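Local coordinates for protein peptidyl tryptophan dihydroxylase (Pseudomonas putida, PDB 7CTQ) that is an FAD-dependent monooxygenase that dihydroxylates a peptidyl tryptophan, a step essential for making the tryptophylquinone cofactor of quinohemoprotein amine dehydrogenase, at residues S35-Q48 with Q85-R99. Numbering follows the deposited sequence.
Sequences SEWRRFAAVEGVSQ and QEFLLDRQRFDRALR. With FAD (flavin-adenine dinucleotide), chain C.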
# COMPACT_ATOMS: atom_id res chain seq x y z
N SER A 35 -10.18 8.10 14.81
CA SER A 35 -9.44 6.84 14.84
C SER A 35 -9.28 6.38 16.28
O SER A 35 -9.41 7.17 17.22
CB SER A 35 -8.07 6.97 14.18
OG SER A 35 -7.24 5.86 14.49
N GLU A 36 -8.99 5.09 16.43
CA GLU A 36 -8.82 4.48 17.74
C GLU A 36 -7.36 4.57 18.18
O GLU A 36 -6.44 4.46 17.36
CB GLU A 36 -9.28 3.02 17.71
CG GLU A 36 -8.97 2.23 18.97
CD GLU A 36 -10.00 1.16 19.26
OE1 GLU A 36 -11.16 1.33 18.82
OE2 GLU A 36 -9.66 0.16 19.92
N TRP A 37 -7.17 4.75 19.49
CA TRP A 37 -5.86 5.09 20.04
C TRP A 37 -4.78 4.09 19.64
O TRP A 37 -3.74 4.47 19.08
CB TRP A 37 -5.96 5.19 21.57
CG TRP A 37 -4.80 5.85 22.25
CD1 TRP A 37 -3.54 6.06 21.75
CD2 TRP A 37 -4.78 6.40 23.58
NE1 TRP A 37 -2.75 6.69 22.68
CE2 TRP A 37 -3.49 6.92 23.81
CE3 TRP A 37 -5.75 6.51 24.59
CZ2 TRP A 37 -3.14 7.53 25.01
CZ3 TRP A 37 -5.39 7.12 25.79
CH2 TRP A 37 -4.09 7.62 25.98
N ARG A 38 -4.99 2.81 19.94
CA ARG A 38 -3.95 1.81 19.79
C ARG A 38 -4.54 0.47 19.40
O ARG A 38 -5.76 0.30 19.28
CB ARG A 38 -3.13 1.67 21.08
CG ARG A 38 -2.47 2.96 21.55
CD ARG A 38 -1.83 2.83 22.92
NE ARG A 38 -1.29 1.50 23.20
CZ ARG A 38 -0.31 0.92 22.52
NH1 ARG A 38 0.28 1.55 21.51
NH2 ARG A 38 0.10 -0.30 22.84
N ARG A 39 -3.65 -0.50 19.20
CA ARG A 39 -3.99 -1.90 18.97
C ARG A 39 -2.81 -2.73 19.49
O ARG A 39 -1.96 -2.22 20.23
CB ARG A 39 -4.31 -2.15 17.49
CG ARG A 39 -5.16 -3.40 17.20
CD ARG A 39 -6.10 -3.73 18.35
NE ARG A 39 -7.19 -2.76 18.50
CZ ARG A 39 -8.39 -2.89 17.94
NH1 ARG A 39 -8.66 -3.95 17.18
NH2 ARG A 39 -9.32 -1.96 18.13
N PHE A 40 -2.75 -4.00 19.11
CA PHE A 40 -1.72 -4.89 19.64
C PHE A 40 -0.33 -4.41 19.23
O PHE A 40 -0.15 -3.65 18.27
CB PHE A 40 -1.94 -6.33 19.16
CG PHE A 40 -1.70 -6.54 17.69
CD1 PHE A 40 -2.71 -6.30 16.77
CD2 PHE A 40 -0.46 -6.97 17.23
CE1 PHE A 40 -2.49 -6.49 15.41
CE2 PHE A 40 -0.24 -7.15 15.88
CZ PHE A 40 -1.25 -6.92 14.97
N ALA A 41 0.66 -4.86 19.99
CA ALA A 41 2.06 -4.53 19.72
C ALA A 41 2.48 -5.18 18.41
O ALA A 41 2.59 -6.41 18.33
CB ALA A 41 2.93 -4.99 20.88
N ALA A 42 2.71 -4.38 17.38
CA ALA A 42 3.21 -4.87 16.11
C ALA A 42 4.43 -4.07 15.72
O ALA A 42 4.39 -2.83 15.76
CB ALA A 42 2.14 -4.78 15.01
N VAL A 43 5.51 -4.75 15.34
CA VAL A 43 6.68 -4.08 14.78
C VAL A 43 6.93 -4.64 13.40
O VAL A 43 6.87 -5.85 13.18
CB VAL A 43 7.92 -4.21 15.68
CG1 VAL A 43 7.56 -3.86 17.11
CG2 VAL A 43 8.58 -5.59 15.57
N GLU A 44 7.19 -3.74 12.46
CA GLU A 44 7.31 -4.06 11.05
C GLU A 44 8.70 -3.70 10.57
O GLU A 44 9.39 -2.87 11.17
CB GLU A 44 6.25 -3.30 10.25
CG GLU A 44 4.85 -3.86 10.42
CD GLU A 44 3.76 -2.89 10.03
OE1 GLU A 44 2.57 -3.29 10.03
OE2 GLU A 44 4.08 -1.72 9.73
N GLY A 45 9.11 -4.35 9.48
CA GLY A 45 10.35 -4.00 8.82
C GLY A 45 10.10 -2.90 7.80
O GLY A 45 9.17 -2.99 6.99
N VAL A 46 10.92 -1.85 7.86
CA VAL A 46 10.80 -0.73 6.94
C VAL A 46 12.14 -0.51 6.24
O VAL A 46 13.21 -0.73 6.82
CB VAL A 46 10.34 0.57 7.66
CG1 VAL A 46 8.87 0.46 8.07
CG2 VAL A 46 11.23 0.88 8.86
N SER A 47 12.06 -0.10 4.98
CA SER A 47 13.24 0.17 4.18
C SER A 47 13.68 1.62 4.34
O SER A 47 13.04 2.42 5.03
CB SER A 47 12.97 -0.17 2.71
OG SER A 47 12.01 0.70 2.12
N GLN A 48 14.81 1.95 3.71
CA GLN A 48 15.29 3.33 3.70
C GLN A 48 14.32 4.24 2.96
O GLN A 48 14.11 5.39 3.36
CB GLN A 48 16.69 3.40 3.06
CG GLN A 48 16.76 2.91 1.60
CD GLN A 48 16.72 1.39 1.46
OE1 GLN A 48 16.95 0.66 2.43
NE2 GLN A 48 16.42 0.92 0.26
N GLN A 85 21.11 -1.87 7.46
CA GLN A 85 20.60 -0.55 7.08
C GLN A 85 19.09 -0.55 6.84
O GLN A 85 18.54 0.44 6.34
CB GLN A 85 21.31 0.03 5.85
CG GLN A 85 21.63 1.54 5.99
CD GLN A 85 20.54 2.46 5.46
OE1 GLN A 85 19.76 2.08 4.58
NE2 GLN A 85 20.47 3.67 6.00
N GLU A 86 18.40 -1.63 7.18
CA GLU A 86 16.95 -1.56 7.29
C GLU A 86 16.58 -1.51 8.76
O GLU A 86 17.32 -1.99 9.63
CB GLU A 86 16.28 -2.73 6.57
CG GLU A 86 16.29 -2.55 5.05
CD GLU A 86 15.34 -3.48 4.33
OE1 GLU A 86 14.70 -4.32 4.99
OE2 GLU A 86 15.22 -3.35 3.09
N PHE A 87 15.45 -0.88 9.04
CA PHE A 87 15.07 -0.49 10.38
C PHE A 87 13.89 -1.34 10.84
O PHE A 87 13.40 -2.22 10.13
CB PHE A 87 14.72 1.01 10.42
CG PHE A 87 15.85 1.91 9.98
CD1 PHE A 87 16.49 2.74 10.89
CD2 PHE A 87 16.27 1.94 8.65
CE1 PHE A 87 17.52 3.57 10.49
CE2 PHE A 87 17.30 2.76 8.25
CZ PHE A 87 17.93 3.57 9.17
N LEU A 88 13.44 -1.07 12.06
CA LEU A 88 12.23 -1.66 12.60
C LEU A 88 11.31 -0.53 13.01
O LEU A 88 11.76 0.49 13.54
CB LEU A 88 12.50 -2.57 13.81
CG LEU A 88 13.79 -3.39 13.85
CD1 LEU A 88 13.85 -4.21 15.13
CD2 LEU A 88 13.95 -4.29 12.63
N LEU A 89 10.02 -0.69 12.75
CA LEU A 89 9.04 0.35 13.06
C LEU A 89 8.08 -0.20 14.10
O LEU A 89 7.42 -1.22 13.86
CB LEU A 89 8.28 0.79 11.81
CG LEU A 89 7.27 1.88 12.16
CD1 LEU A 89 7.97 3.22 12.34
CD2 LEU A 89 6.19 1.96 11.11
N ASP A 90 7.99 0.47 15.24
CA ASP A 90 7.07 0.03 16.28
C ASP A 90 5.75 0.77 16.06
O ASP A 90 5.65 1.98 16.31
CB ASP A 90 7.66 0.27 17.67
CG ASP A 90 6.60 0.39 18.74
OD1 ASP A 90 5.59 -0.34 18.68
OD2 ASP A 90 6.79 1.20 19.66
N ARG A 91 4.75 0.04 15.57
CA ARG A 91 3.47 0.63 15.21
C ARG A 91 2.76 1.24 16.41
O ARG A 91 1.94 2.15 16.22
CB ARG A 91 2.57 -0.43 14.56
CG ARG A 91 3.11 -0.92 13.22
CD ARG A 91 3.29 0.24 12.27
NE ARG A 91 2.05 1.00 12.10
CZ ARG A 91 1.19 0.80 11.10
NH1 ARG A 91 1.45 -0.13 10.19
NH2 ARG A 91 0.08 1.52 11.02
N GLN A 92 3.05 0.78 17.62
CA GLN A 92 2.54 1.44 18.82
C GLN A 92 3.01 2.89 18.88
O GLN A 92 2.20 3.82 18.92
CB GLN A 92 2.96 0.68 20.07
CG GLN A 92 2.81 -0.84 19.99
CD GLN A 92 3.56 -1.56 21.10
OE1 GLN A 92 4.52 -2.29 20.85
NE2 GLN A 92 3.12 -1.35 22.34
N ARG A 93 4.34 3.09 18.89
CA ARG A 93 4.89 4.44 18.83
C ARG A 93 4.40 5.18 17.59
O ARG A 93 3.99 6.34 17.68
CB ARG A 93 6.42 4.40 18.82
CG ARG A 93 7.13 4.66 20.16
CD ARG A 93 6.71 3.61 21.17
NE ARG A 93 7.69 3.33 22.21
CZ ARG A 93 7.38 3.19 23.50
NH1 ARG A 93 6.12 3.31 23.90
NH2 ARG A 93 8.33 2.93 24.38
N PHE A 94 4.41 4.50 16.44
CA PHE A 94 4.12 5.15 15.17
C PHE A 94 2.72 5.77 15.15
O PHE A 94 2.56 6.97 14.89
CB PHE A 94 4.28 4.14 14.03
CG PHE A 94 4.36 4.76 12.67
CD1 PHE A 94 5.37 5.64 12.35
CD2 PHE A 94 3.42 4.44 11.71
CE1 PHE A 94 5.45 6.20 11.09
CE2 PHE A 94 3.49 5.00 10.44
CZ PHE A 94 4.50 5.88 10.14
N ASP A 95 1.70 4.95 15.41
CA ASP A 95 0.32 5.44 15.27
C ASP A 95 0.01 6.51 16.30
O ASP A 95 -0.66 7.50 15.99
CB ASP A 95 -0.67 4.27 15.38
CG ASP A 95 -0.28 3.09 14.50
OD1 ASP A 95 0.34 3.32 13.44
OD2 ASP A 95 -0.60 1.94 14.87
N ARG A 96 0.47 6.33 17.54
CA ARG A 96 0.34 7.39 18.54
C ARG A 96 1.09 8.64 18.09
O ARG A 96 0.64 9.76 18.35
CB ARG A 96 0.86 6.90 19.89
CG ARG A 96 -0.11 6.00 20.67
CD ARG A 96 0.37 5.77 22.11
NE ARG A 96 1.22 4.59 22.25
CZ ARG A 96 2.52 4.62 22.54
NH1 ARG A 96 3.14 5.79 22.73
NH2 ARG A 96 3.21 3.49 22.65
N ALA A 97 2.20 8.47 17.39
CA ALA A 97 2.94 9.63 16.93
C ALA A 97 2.33 10.28 15.70
O ALA A 97 2.54 11.48 15.48
CB ALA A 97 4.37 9.20 16.62
N LEU A 98 1.58 9.53 14.88
CA LEU A 98 0.94 10.10 13.71
C LEU A 98 -0.02 11.22 14.09
O LEU A 98 -0.20 12.18 13.33
CB LEU A 98 0.19 9.02 12.92
CG LEU A 98 1.03 8.10 12.02
CD1 LEU A 98 0.17 7.00 11.40
CD2 LEU A 98 1.75 8.89 10.93
N ARG A 99 -0.64 11.13 15.27
CA ARG A 99 -1.63 12.13 15.65
C ARG A 99 -0.98 13.50 15.87
O ARG A 99 -1.63 14.53 15.64
CB ARG A 99 -2.36 11.69 16.92
CG ARG A 99 -2.36 10.18 17.15
CD ARG A 99 -3.06 9.44 16.02
NE ARG A 99 -4.43 9.12 16.37
CZ ARG A 99 -4.78 8.12 17.18
NH1 ARG A 99 -3.85 7.34 17.72
NH2 ARG A 99 -6.06 7.89 17.45
PA FAD C . -3.65 1.01 9.14
O1A FAD C . -2.21 1.30 9.30
O2A FAD C . -4.03 -0.40 9.58
O5B FAD C . -4.47 2.14 9.83
C5B FAD C . -5.85 1.95 10.20
C4B FAD C . -6.09 2.80 11.42
O4B FAD C . -7.51 2.83 11.71
C3B FAD C . -5.41 2.32 12.71
O3B FAD C . -4.93 3.43 13.46
C2B FAD C . -6.52 1.55 13.43
O2B FAD C . -6.39 1.57 14.85
C1B FAD C . -7.74 2.38 13.02
N9A FAD C . -9.04 1.71 13.07
C8A FAD C . -9.36 0.42 12.74
N7A FAD C . -10.62 0.12 12.88
C5A FAD C . -11.17 1.29 13.37
C6A FAD C . -12.48 1.64 13.75
N6A FAD C . -13.52 0.81 13.70
N1A FAD C . -12.70 2.91 14.20
C2A FAD C . -11.67 3.75 14.26
N3A FAD C . -10.39 3.53 13.92
C4A FAD C . -10.21 2.28 13.48
N1 FAD C . 4.14 -2.90 6.09
C2 FAD C . 5.46 -2.55 6.13
O2 FAD C . 5.85 -1.48 5.66
N3 FAD C . 6.38 -3.39 6.71
C4 FAD C . 6.11 -4.61 7.29
O4 FAD C . 7.02 -5.27 7.79
C4X FAD C . 4.71 -4.99 7.25
N5 FAD C . 4.37 -6.14 7.77
C5X FAD C . 3.03 -6.50 7.73
C6 FAD C . 2.65 -7.72 8.27
C7 FAD C . 1.32 -8.14 8.24
C7M FAD C . 0.94 -9.47 8.84
C8 FAD C . 0.35 -7.31 7.65
C8M FAD C . -1.10 -7.73 7.61
C9 FAD C . 0.73 -6.09 7.11
C9A FAD C . 2.06 -5.68 7.14
N10 FAD C . 2.47 -4.44 6.60
C10 FAD C . 3.80 -4.07 6.63
C1' FAD C . 1.50 -3.57 5.94
C2' FAD C . 1.09 -2.35 6.75
O2' FAD C . 0.69 -2.71 8.07
C3' FAD C . -0.07 -1.66 6.03
O3' FAD C . 0.29 -1.56 4.65
C4' FAD C . -0.43 -0.27 6.53
O4' FAD C . -0.41 -0.21 7.96
C5' FAD C . -1.78 0.15 6.00
O5' FAD C . -1.99 1.53 6.34
P FAD C . -3.43 2.10 6.53
O1P FAD C . -4.18 1.89 5.21
O2P FAD C . -3.38 3.50 7.06
O3P FAD C . -4.06 1.12 7.61
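Arg91 NH1 meets Glu44 OE2 on the syn side of the carboxylate at 3.1 Å, in a salt bridge whose guanidinium and carboxylate planes stand 67° apart. Bends at chi2 and chi3 (-57° and -56°) fold the arginine back past Ala42 O toward FAD, where NH1 also donates to O4' and NH2 to the phosphate oxygen O1A at 2.9 Å. Asp95 OD1 takes both Arg91 NE and NH2, fixing the guanidinium's rotation, while Glu44 OE1 accepts from the ribityl O2' at 2.8 Å. A leucine in place of Arg91 would probably leave Glu44 and Asp95 without their cation and the FAD pyrophosphate without this donor.

The backbones pair antiparallel: Glu44 N donates to Leu89 O at 2.9 Å and Leu89 N returns to Glu44 O at 2.8 Å. Gly45 N and O hold the flavin's O4 and N3. Beyond the strands, Arg99 NH1 donates to Trp37 O at 3.2 Å. Among apolar groups, Val46 lays CG1 against Leu89 CB and CG2 against Phe87 CB, both 3.8 Å.

Strand 87-90 lies between strands 43-46 and 67-76; helix 48-56 packs on Val46 and Phe87, and Ile275 of helix 274-282 touches Glu44, Leu89 and Arg91.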